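Side-chain contacts in TRAP-T family transporter, DctP (Periplasmic binding) subunit (Sulfitobacter sp. NAS-14.1, PDB 4PF8), which binds beta-D-galacturonate as the periplasmic solute-binding subunit of a TRAP transporter, and probably delivers it to the membrane components for uptake: residues Gly28-Val33 against Pro37-Met42; Asp72-Leu77 against Gly85-Gly90; Asn207-Tyr212 against Lys222-Thr227. All blocks are in the same frame, centred on the assembly; numbering follows the deposited sequence.

Contact 1 (Gly28-Val33 against Pro37-Met42); sequences GWNIHV and PVSHGM. With GTR (beta-D-galactopyranuronic acid), chain D.
Ser-39 ties Asn-30 and Val-33 to helix 37-52 through its hydroxyl, as acceptor and as donor. OG accepts from Asn-30 ND2 at 2.8 Å, the oxygen lying in the amide plane of the asparagine although the N-H meets it at a bent 140°. The same OG donates its proton to the backbone O of Val-33 at 2.7 Å, so one side chain of the helix ties two points of segment 28-33. The amide of Asn-30 is put there by its first torsion: CG stands anti to the backbone N (chi1 -176°), and the group reaches across to the helix. Its OD1 rests against Val-38 CG1 at 3.4 Å and takes a weak hydrogen bond from His-32 N, while ND2 has a second partner in His-63 ND1. One turn on along the helix from Ser-39, selenomethionine Met-42 bends at chi3 (68°), which lays SE against Asn-30 CB and carries CE to 3.2 Å from Trp-29 O. These contacts belong to the first half of a beta-alpha-beta unit, strand 26-29, helix 37-52 and strand 59-62, in which Ile-31 and His-32 enter the sugar pocket. There His-32 NE2 donates a hydrogen bond to O2 of the galacturonate at 2.9 Å, the hydroxyl lying at the ring edge and in its plane. Val-38 CG2 meets CD2 of that imidazole 4.0 Å away, the two side chains crossing at about a right angle. Ile-31 CG2 lies above one face of the His-32 ring, toward its rim, and also reaches O3 of the sugar, 3.7 Å off. In the next shell Tyr-36 stacks on His-32, Phe-190 touches Ile-31, and Val-86 of the adjoining strand 84-88 packs on both Val-38 and Met-42.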
loop_
_atom_site.group_PDB
_atom_site.type_symbol
_atom_site.label_atom_id
_atom_site.label_comp_id
_atom_site.label_asym_id
_atom_site.label_seq_id
_atom_site.Cartn_x
_atom_site.Cartn_y
_atom_site.Cartn_z
ATOM N N GLY A 28 -9.080 -4.351 -14.889
ATOM C CA GLY A 28 -8.218 -3.728 -13.900
ATOM C C GLY A 28 -8.675 -3.996 -12.481
ATOM O O GLY A 28 -9.874 -4.036 -12.204
ATOM N N TRP A 29 -7.716 -4.235 -11.595
ATOM C CA TRP A 29 -8.016 -4.609 -10.210
ATOM C C TRP A 29 -7.799 -3.444 -9.261
ATOM O O TRP A 29 -6.774 -2.778 -9.309
ATOM C CB TRP A 29 -7.104 -5.742 -9.772
ATOM C CG TRP A 29 -7.346 -6.278 -8.375
ATOM C CD1 TRP A 29 -8.182 -7.290 -8.017
ATOM C CD2 TRP A 29 -6.738 -5.813 -7.164
ATOM N NE1 TRP A 29 -8.137 -7.498 -6.651
ATOM C CE2 TRP A 29 -7.242 -6.609 -6.110
ATOM C CE3 TRP A 29 -5.781 -4.839 -6.875
ATOM C CZ2 TRP A 29 -6.836 -6.434 -4.781
ATOM C CZ3 TRP A 29 -5.375 -4.668 -5.555
ATOM C CH2 TRP A 29 -5.895 -5.468 -4.532
ATOM N N ASN A 30 -8.773 -3.230 -8.388
ATOM C CA ASN A 30 -8.671 -2.250 -7.312
ATOM C C ASN A 30 -9.270 -2.881 -6.072
ATOM O O ASN A 30 -10.352 -3.448 -6.129
ATOM C CB ASN A 30 -9.483 -1.029 -7.705
ATOM C CG ASN A 30 -9.391 0.122 -6.702
ATOM O OD1 ASN A 30 -8.461 0.226 -5.898
ATOM N ND2 ASN A 30 -10.321 1.022 -6.804
ATOM N N ILE A 31 -8.582 -2.743 -4.937
ATOM C CA ILE A 31 -9.086 -3.231 -3.667
ATOM C C ILE A 31 -10.091 -2.279 -3.012
ATOM O O ILE A 31 -10.870 -2.681 -2.159
ATOM C CB ILE A 31 -7.913 -3.509 -2.704
ATOM C CG1 ILE A 31 -8.288 -4.512 -1.615
ATOM C CG2 ILE A 31 -7.373 -2.212 -2.101
ATOM C CD1 ILE A 31 -7.055 -4.990 -0.828
ATOM N N HIS A 32 -10.060 -1.010 -3.416
ATOM C CA HIS A 32 -10.800 0.030 -2.710
ATOM C C HIS A 32 -12.217 0.262 -3.156
ATOM O O HIS A 32 -12.617 -0.177 -4.236
ATOM C CB HIS A 32 -10.024 1.318 -2.834
ATOM C CG HIS A 32 -8.761 1.300 -2.059
ATOM N ND1 HIS A 32 -8.746 1.296 -0.681
ATOM C CD2 HIS A 32 -7.476 1.245 -2.457
ATOM C CE1 HIS A 32 -7.490 1.265 -0.266
ATOM N NE2 HIS A 32 -6.706 1.216 -1.325
ATOM N N VAL A 33 -12.995 0.936 -2.307
ATOM C CA VAL A 33 -14.324 1.384 -2.677
ATOM C C VAL A 33 -14.257 2.316 -3.880
ATOM O O VAL A 33 -13.211 2.883 -4.159
ATOM C CB VAL A 33 -15.039 2.065 -1.503
ATOM C CG1 VAL A 33 -15.177 1.062 -0.343
ATOM C CG2 VAL A 33 -14.292 3.329 -1.078
ATOM N N PRO A 37 -9.279 7.747 -3.872
ATOM C CA PRO A 37 -8.340 8.362 -4.837
ATOM C C PRO A 37 -7.706 7.402 -5.849
ATOM O O PRO A 37 -7.554 7.725 -7.037
ATOM C CB PRO A 37 -7.257 8.963 -3.932
ATOM C CG PRO A 37 -8.004 9.303 -2.689
ATOM C CD PRO A 37 -9.015 8.195 -2.491
ATOM N N VAL A 38 -7.365 6.214 -5.376
ATOM C CA VAL A 38 -6.841 5.171 -6.237
ATOM C C VAL A 38 -7.847 4.864 -7.341
ATOM O O VAL A 38 -7.491 4.778 -8.507
ATOM C CB VAL A 38 -6.581 3.887 -5.434
ATOM C CG1 VAL A 38 -6.212 2.738 -6.370
ATOM C CG2 VAL A 38 -5.493 4.122 -4.379
ATOM N N SER A 39 -9.103 4.683 -6.954
ATOM C CA SER A 39 -10.168 4.363 -7.894
ATOM C C SER A 39 -10.305 5.408 -8.994
ATOM O O SER A 39 -10.431 5.065 -10.182
ATOM C CB SER A 39 -11.482 4.230 -7.135
ATOM O OG SER A 39 -11.274 3.499 -5.931
ATOM N N HIS A 40 -10.291 6.679 -8.599
ATOM C CA HIS A 40 -10.423 7.765 -9.554
ATOM C C HIS A 40 -9.203 7.831 -10.442
ATOM O O HIS A 40 -9.320 8.096 -11.655
ATOM C CB HIS A 40 -10.656 9.100 -8.838
ATOM C CG HIS A 40 -11.897 9.112 -8.007
ATOM N ND1 HIS A 40 -13.138 8.803 -8.522
ATOM C CD2 HIS A 40 -12.086 9.345 -6.689
ATOM C CE1 HIS A 40 -14.040 8.865 -7.561
ATOM N NE2 HIS A 40 -13.429 9.201 -6.440
ATOM N N GLY A 41 -8.032 7.568 -9.867
ATOM C CA GLY A 41 -6.823 7.515 -10.669
ATOM C C GLY A 41 -6.890 6.446 -11.753
ATOM O O GLY A 41 -6.523 6.679 -12.908
HETATM N N MSE A 42 -7.331 5.256 -11.368
HETATM C CA MSE A 42 -7.413 4.140 -12.299
HETATM C C MSE A 42 -8.447 4.376 -13.376
HETATM O O MSE A 42 -8.228 4.039 -14.549
HETATM C CB MSE A 42 -7.744 2.854 -11.554
HETATM C CG MSE A 42 -6.595 2.377 -10.662
HETATM SE SE MSE A 42 -6.979 0.668 -9.866
HETATM C CE MSE A 42 -6.929 -0.394 -11.450
HETATM C C1 GTR D . -4.237 -0.005 2.030
HETATM C C2 GTR D . -3.716 -0.262 0.656
HETATM C C3 GTR D . -4.413 -1.504 0.129
HETATM C C4 GTR D . -4.141 -2.709 1.019
HETATM C C5 GTR D . -4.614 -2.317 2.415
HETATM C C6 GTR D . -4.298 -3.424 3.414
HETATM O O1 GTR D . -3.557 1.145 2.623
HETATM O O2 GTR D . -4.064 0.883 -0.169
HETATM O O3 GTR D . -3.825 -1.790 -1.158
HETATM O O4 GTR D . -2.722 -2.944 1.024
HETATM O O5 GTR D . -3.988 -1.097 2.862
HETATM O O6A GTR D . -4.034 -3.038 4.584
HETATM O O6B GTR D . -4.455 -4.617 3.066
#

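Contact 2 (Asp72-Leu77 against Gly85-Gly90); sequences DAIEQL and GVFSLG. With GTR (beta-D-galactopyranuronic acid), chain D.
Phe-87 of strand 84-88 meets helix 70-79 where the axes of helix segment 72-77 and strand segment 85-88 come within 9.8 Å, their directions 132° apart; Ile-74 lies nearest Phe-87, and Leu-77 nearest Gly-85, along the two backbones. The phenyl ring carries nearly the whole contact. Ile-74 sets CG1 over its centre, 3.8 Å from the centroid and 9° off the normal, a CH-pi contact. With CG1 anti to the carbonyl carbon (chi1 -71°), that methylene, and not CG2, is the part laid on the ring; the two side chains run past each other in opposite directions. Ala-73 CB touches Phe-87 CE1 at 3.8 Å, and Ala-73 O comes to 3.7 Å from Phe-87 CZ. That oxygen is already engaged in the helix by Leu-77 N. From farther along the helix Leu-77 brings CD1 to 3.8 Å from Phe-87 CE2, the two side chains running aslant to one another. This methyl also rests 3.9 Å from Gly-85 N; the absence of a side chain at Gly-85 matters here, because a CB would press on Phe-87 CZ. One residue beyond the phenylalanine the strand ends at the sugar. Ser-88 is the N-cap of a weakly bonded helix, its OG accepting from Gly-90 N at 3.1 Å, while its CB lies 3.4 Å from O4 of the galacturonate. Gln-70, a pocket residue at the start of helix 70-79, accepts from Ser-88 N through OE1, adding a polar tie between helix and strand. In the five-stranded sheet strand 84-88 runs between 26-29 and 234-239: Phe-87 meets the ring of Trp-29 and touches Cys-237, Leu-77 packs on Ile-135 of strand 135-141, and Val-86 touches Leu-236 and Tyr-141.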
loop_
_atom_site.group_PDB
_atom_site.type_symbol
_atom_site.label_atom_id
_atom_site.label_comp_id
_atom_site.label_asym_id
_atom_site.label_seq_id
_atom_site.Cartn_x
_atom_site.Cartn_y
_atom_site.Cartn_z
ATOM N N ASP A 72 -3.488 -12.687 -4.502
ATOM C CA ASP A 72 -4.002 -13.469 -5.634
ATOM C C ASP A 72 -4.114 -12.586 -6.873
ATOM O O ASP A 72 -3.865 -13.051 -7.967
ATOM C CB ASP A 72 -5.357 -14.072 -5.314
ATOM C CG ASP A 72 -5.281 -15.172 -4.263
ATOM O OD1 ASP A 72 -4.209 -15.811 -4.103
ATOM O OD2 ASP A 72 -6.319 -15.388 -3.600
ATOM N N ALA A 73 -4.449 -11.310 -6.699
ATOM C CA ALA A 73 -4.533 -10.399 -7.843
ATOM C C ALA A 73 -3.163 -10.160 -8.466
ATOM O O ALA A 73 -3.019 -10.069 -9.683
ATOM C CB ALA A 73 -5.191 -9.087 -7.433
ATOM N N ILE A 74 -2.139 -10.066 -7.626
ATOM C CA ILE A 74 -0.792 -9.886 -8.120
ATOM C C ILE A 74 -0.411 -11.093 -8.966
ATOM O O ILE A 74 0.178 -10.964 -10.043
ATOM C CB ILE A 74 0.214 -9.708 -6.965
ATOM C CG1 ILE A 74 0.015 -8.337 -6.313
ATOM C CG2 ILE A 74 1.650 -9.863 -7.483
ATOM C CD1 ILE A 74 0.611 -8.206 -4.911
ATOM N N GLU A 75 -0.749 -12.285 -8.479
ATOM C CA GLU A 75 -0.465 -13.506 -9.234
ATOM C C GLU A 75 -1.212 -13.497 -10.580
ATOM O O GLU A 75 -0.650 -13.853 -11.625
ATOM C CB GLU A 75 -0.861 -14.734 -8.415
ATOM C CG GLU A 75 -0.649 -16.056 -9.138
ATOM C CD GLU A 75 0.809 -16.494 -9.159
ATOM O OE1 GLU A 75 1.687 -15.731 -8.668
ATOM O OE2 GLU A 75 1.070 -17.615 -9.669
ATOM N N GLN A 76 -2.477 -13.092 -10.560
ATOM C CA GLN A 76 -3.234 -13.006 -11.814
ATOM C C GLN A 76 -2.557 -12.071 -12.801
ATOM O O GLN A 76 -2.514 -12.338 -14.002
ATOM C CB GLN A 76 -4.647 -12.498 -11.576
ATOM C CG GLN A 76 -5.551 -13.440 -10.809
ATOM C CD GLN A 76 -6.907 -12.814 -10.586
ATOM O OE1 GLN A 76 -7.506 -12.268 -11.521
ATOM N NE2 GLN A 76 -7.399 -12.875 -9.359
ATOM N N LEU A 77 -2.068 -10.936 -12.317
ATOM C CA LEU A 77 -1.474 -9.945 -13.201
ATOM C C LEU A 77 -0.191 -10.474 -13.823
ATOM O O LEU A 77 0.046 -10.315 -15.025
ATOM C CB LEU A 77 -1.229 -8.634 -12.437
ATOM C CG LEU A 77 -0.790 -7.515 -13.392
ATOM C CD1 LEU A 77 -1.670 -6.271 -13.289
ATOM C CD2 LEU A 77 0.670 -7.186 -13.163
ATOM N N GLY A 85 -3.625 -2.984 -12.648
ATOM C CA GLY A 85 -4.068 -2.857 -11.277
ATOM C C GLY A 85 -3.289 -1.803 -10.551
ATOM O O GLY A 85 -2.277 -1.339 -11.047
ATOM N N VAL A 86 -3.783 -1.396 -9.400
ATOM C CA VAL A 86 -2.955 -0.668 -8.451
ATOM C C VAL A 86 -2.789 -1.568 -7.244
ATOM O O VAL A 86 -3.780 -1.975 -6.625
ATOM C CB VAL A 86 -3.554 0.667 -8.032
ATOM C CG1 VAL A 86 -2.764 1.273 -6.881
ATOM C CG2 VAL A 86 -3.582 1.631 -9.218
ATOM N N PHE A 87 -1.541 -1.873 -6.956
ATOM C CA PHE A 87 -1.181 -2.772 -5.869
ATOM C C PHE A 87 -0.297 -2.066 -4.851
ATOM O O PHE A 87 0.675 -1.399 -5.216
ATOM C CB PHE A 87 -0.374 -3.975 -6.376
ATOM C CG PHE A 87 -1.059 -4.811 -7.402
ATOM C CD1 PHE A 87 -2.282 -5.392 -7.169
ATOM C CD2 PHE A 87 -0.416 -5.115 -8.588
ATOM C CE1 PHE A 87 -2.894 -6.174 -8.114
ATOM C CE2 PHE A 87 -1.025 -5.938 -9.542
ATOM C CZ PHE A 87 -2.279 -6.441 -9.298
ATOM N N SER A 88 -0.589 -2.283 -3.585
ATOM C CA SER A 88 0.355 -1.896 -2.553
ATOM C C SER A 88 1.603 -2.732 -2.752
ATOM O O SER A 88 1.512 -3.944 -3.017
ATOM C CB SER A 88 -0.245 -2.193 -1.193
ATOM O OG SER A 88 0.670 -1.968 -0.124
ATOM N N LEU A 89 2.769 -2.121 -2.567
ATOM C CA LEU A 89 3.990 -2.902 -2.580
ATOM C C LEU A 89 4.124 -3.810 -1.341
ATOM O O LEU A 89 4.980 -4.697 -1.308
ATOM C CB LEU A 89 5.182 -1.983 -2.737
ATOM C CG LEU A 89 5.519 -1.653 -4.181
ATOM C CD1 LEU A 89 4.393 -0.974 -4.897
ATOM C CD2 LEU A 89 6.792 -0.792 -4.257
ATOM N N GLY A 90 3.265 -3.633 -0.343
ATOM C CA GLY A 90 3.344 -4.436 0.862
ATOM C C GLY A 90 3.244 -5.929 0.568
ATOM O O GLY A 90 4.139 -6.708 0.865
HETATM C C1 GTR D . -4.237 -0.005 2.030
HETATM C C2 GTR D . -3.716 -0.262 0.656
HETATM C C3 GTR D . -4.413 -1.504 0.129
HETATM C C4 GTR D . -4.141 -2.709 1.019
HETATM C C5 GTR D . -4.614 -2.317 2.415
HETATM C C6 GTR D . -4.298 -3.424 3.414
HETATM O O1 GTR D . -3.557 1.145 2.623
HETATM O O2 GTR D . -4.064 0.883 -0.169
HETATM O O3 GTR D . -3.825 -1.790 -1.158
HETATM O O4 GTR D . -2.722 -2.944 1.024
HETATM O O5 GTR D . -3.988 -1.097 2.862
HETATM O O6A GTR D . -4.034 -3.038 4.584
HETATM O O6B GTR D . -4.455 -4.617 3.066
#

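Contact 3 (Asn207-Tyr212 against Lys222-Thr227); sequences NNPPSY and KYYSLT. With GTR (beta-D-galactopyranuronic acid), chain D.
Tyr-224 and Tyr-212 make most of the apolar contact, their rings oblique at 31° with centroids 4.3 Å apart. Tyr-224 CG stands anti to the backbone N (chi1 -166°), which sends the ring toward helix 209-214. Tyr-212 CE2 comes to 3.5 Å from Tyr-224 CG, while Tyr-212 CD2 lies over the centre of one face of the Tyr-224 ring; Leu-226 CD2 covers the opposite face toward the rim. Pro-209 CG flanks the edge near CE2. One hydrogen bond crosses between the segments: Tyr-224 OH donates to Asn-207 O at 2.8 Å, tilted 25° from the carbonyl plane. A phenylalanine in place of Tyr-224 would probably leave that buried carbonyl without this donor and the end of strand 204-207, which carries Asn-207, less firmly fixed. The Tyr-212 hydroxyl is hydrogen-bonded to Ala-221 O. Toward the ligand, Asn-207 OD1 accepts from O1 of the galacturonate at 2.6 Å and ND2 donates to O5 at 3.0 Å. Asn-208 caps helix 209-214, OD1 accepting from Ser-211 N at 2.9 Å, and ND2 is hydrogen-bonded to Ala-143 O. Strand 204-207 leads into a helix N-cap at the sugar's anomeric side, in the binding site of this family 7 solute-binding protein.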
loop_
_atom_site.group_PDB
_atom_site.type_symbol
_atom_site.label_atom_id
_atom_site.label_comp_id
_atom_site.label_asym_id
_atom_site.label_seq_id
_atom_site.Cartn_x
_atom_site.Cartn_y
_atom_site.Cartn_z
ATOM N N ASN A 207 -3.319 1.336 9.307
ATOM C CA ASN A 207 -3.545 1.846 7.970
ATOM C C ASN A 207 -3.549 3.354 7.943
ATOM O O ASN A 207 -3.495 3.998 8.983
ATOM C CB ASN A 207 -4.830 1.289 7.362
ATOM C CG ASN A 207 -4.625 0.851 5.943
ATOM O OD1 ASN A 207 -4.148 1.642 5.119
ATOM N ND2 ASN A 207 -4.940 -0.419 5.644
ATOM N N ASN A 208 -3.595 3.903 6.732
ATOM C CA ASN A 208 -3.690 5.338 6.521
ATOM C C ASN A 208 -5.123 5.810 6.771
ATOM O O ASN A 208 -6.050 5.004 6.954
ATOM C CB ASN A 208 -3.203 5.686 5.098
ATOM C CG ASN A 208 -3.983 4.934 4.011
ATOM O OD1 ASN A 208 -5.209 4.882 4.056
ATOM N ND2 ASN A 208 -3.275 4.384 3.017
ATOM N N PRO A 209 -5.305 7.136 6.874
ATOM C CA PRO A 209 -6.630 7.585 7.303
ATOM C C PRO A 209 -7.745 7.273 6.289
ATOM O O PRO A 209 -8.822 6.833 6.691
ATOM C CB PRO A 209 -6.422 9.092 7.539
ATOM C CG PRO A 209 -4.953 9.182 7.912
ATOM C CD PRO A 209 -4.284 8.188 7.012
ATOM N N PRO A 210 -7.490 7.426 4.985
ATOM C CA PRO A 210 -8.585 7.078 4.067
ATOM C C PRO A 210 -9.012 5.600 4.094
ATOM O O PRO A 210 -10.189 5.282 3.927
ATOM C CB PRO A 210 -8.014 7.469 2.703
ATOM C CG PRO A 210 -7.059 8.602 3.021
ATOM C CD PRO A 210 -6.390 8.108 4.281
ATOM N N SER A 211 -8.067 4.704 4.301
ATOM C CA SER A 211 -8.405 3.276 4.418
ATOM C C SER A 211 -9.194 2.992 5.683
ATOM O O SER A 211 -10.170 2.283 5.660
ATOM C CB SER A 211 -7.143 2.413 4.399
ATOM O OG SER A 211 -6.579 2.329 3.094
ATOM N N TYR A 212 -8.730 3.548 6.793
ATOM C CA TYR A 212 -9.378 3.393 8.106
ATOM C C TYR A 212 -10.809 3.917 8.075
ATOM O O TYR A 212 -11.715 3.322 8.668
ATOM C CB TYR A 212 -8.506 4.145 9.119
ATOM C CG TYR A 212 -9.003 4.283 10.528
ATOM C CD1 TYR A 212 -9.387 3.191 11.280
ATOM C CD2 TYR A 212 -8.985 5.527 11.147
ATOM C CE1 TYR A 212 -9.799 3.345 12.581
ATOM C CE2 TYR A 212 -9.401 5.689 12.448
ATOM C CZ TYR A 212 -9.769 4.608 13.159
ATOM O OH TYR A 212 -10.176 4.815 14.459
ATOM N N LYS A 222 -12.126 2.600 17.776
ATOM C CA LYS A 222 -12.250 4.036 17.999
ATOM C C LYS A 222 -11.019 4.736 18.555
ATOM O O LYS A 222 -11.104 5.925 18.876
ATOM C CB LYS A 222 -13.459 4.335 18.896
ATOM C CG LYS A 222 -14.777 3.669 18.468
ATOM C CD LYS A 222 -15.281 4.093 17.085
ATOM C CE LYS A 222 -15.845 5.518 17.064
ATOM N NZ LYS A 222 -16.385 5.888 15.713
ATOM N N TYR A 223 -9.887 4.030 18.662
ATOM C CA TYR A 223 -8.616 4.664 19.012
ATOM C C TYR A 223 -7.696 4.633 17.811
ATOM O O TYR A 223 -7.452 3.577 17.256
ATOM C CB TYR A 223 -7.952 3.940 20.174
ATOM C CG TYR A 223 -8.772 3.947 21.423
ATOM C CD1 TYR A 223 -8.846 5.085 22.201
ATOM C CD2 TYR A 223 -9.484 2.831 21.815
ATOM C CE1 TYR A 223 -9.623 5.102 23.357
ATOM C CE2 TYR A 223 -10.264 2.844 22.975
ATOM C CZ TYR A 223 -10.317 3.985 23.725
ATOM O OH TYR A 223 -11.077 4.014 24.877
ATOM N N TYR A 224 -7.210 5.797 17.399
ATOM C CA TYR A 224 -6.286 5.895 16.254
ATOM C C TYR A 224 -5.048 6.615 16.767
ATOM O O TYR A 224 -5.140 7.747 17.270
ATOM C CB TYR A 224 -6.942 6.709 15.123
ATOM C CG TYR A 224 -6.294 6.652 13.738
ATOM C CD1 TYR A 224 -5.620 5.532 13.308
ATOM C CD2 TYR A 224 -6.422 7.717 12.844
ATOM C CE1 TYR A 224 -5.077 5.458 12.030
ATOM C CE2 TYR A 224 -5.879 7.651 11.583
ATOM C CZ TYR A 224 -5.200 6.506 11.187
ATOM O OH TYR A 224 -4.640 6.421 9.910
ATOM N N SER A 225 -3.910 5.940 16.674
ATOM C CA SER A 225 -2.673 6.408 17.270
ATOM C C SER A 225 -1.676 6.597 16.118
ATOM O O SER A 225 -1.317 5.638 15.440
ATOM C CB SER A 225 -2.162 5.410 18.284
ATOM O OG SER A 225 -3.160 5.169 19.282
ATOM N N LEU A 226 -1.249 7.834 15.917
ATOM C CA LEU A 226 -0.531 8.218 14.705
ATOM C C LEU A 226 0.968 7.890 14.741
ATOM O O LEU A 226 1.833 8.781 14.689
ATOM C CB LEU A 226 -0.798 9.692 14.364
ATOM C CG LEU A 226 -2.273 10.047 14.129
ATOM C CD1 LEU A 226 -2.436 11.562 13.970
ATOM C CD2 LEU A 226 -2.873 9.310 12.939
ATOM N N THR A 227 1.252 6.593 14.795
ATOM C CA THR A 227 2.605 6.079 14.772
ATOM C C THR A 227 3.294 6.289 13.439
ATOM O O THR A 227 4.502 6.414 13.382
ATOM C CB THR A 227 2.593 4.599 15.112
ATOM O OG1 THR A 227 1.566 3.963 14.342
ATOM C CG2 THR A 227 2.284 4.393 16.598
HETATM C C1 GTR D . -4.237 -0.005 2.030
HETATM C C2 GTR D . -3.716 -0.262 0.656
HETATM C C3 GTR D . -4.413 -1.504 0.129
HETATM C C4 GTR D . -4.141 -2.709 1.019
HETATM C C5 GTR D . -4.614 -2.317 2.415
HETATM C C6 GTR D . -4.298 -3.424 3.414
HETATM O O1 GTR D . -3.557 1.145 2.623
HETATM O O2 GTR D . -4.064 0.883 -0.169
HETATM O O3 GTR D . -3.825 -1.790 -1.158
HETATM O O4 GTR D . -2.722 -2.944 1.024
HETATM O O5 GTR D . -3.988 -1.097 2.862
HETATM O O6A GTR D . -4.034 -3.038 4.584
HETATM O O6B GTR D . -4.455 -4.617 3.066
#

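All three contacts reach the galacturonate: contact 1 through His-32 at O2, contact 2 through Ser-88 beside O4, contact 3 through Asn-207 at O1 and O5. Contacts 1 and 2, centres about 12 Å apart, share the five-stranded sheet; Trp-29 CE3 packs on Phe-87 CE1 at 3.4 Å, and Met-42 CG on Val-86 CG2 at 3.4 Å. Contact 3 lies at the four-stranded sheet, on strands 204-207 and 223-230, its centre about 20 Å from that of contact 1, yet His-32 CE1 still meets Ser-211 OG at 3.6 Å. Contacts 2 and 3, nearest atoms about 8 Å apart, are bridged by the sugar. Gln-70, Arg-146, Arg-167 and Glu-234 are also hydrogen-bonded to it.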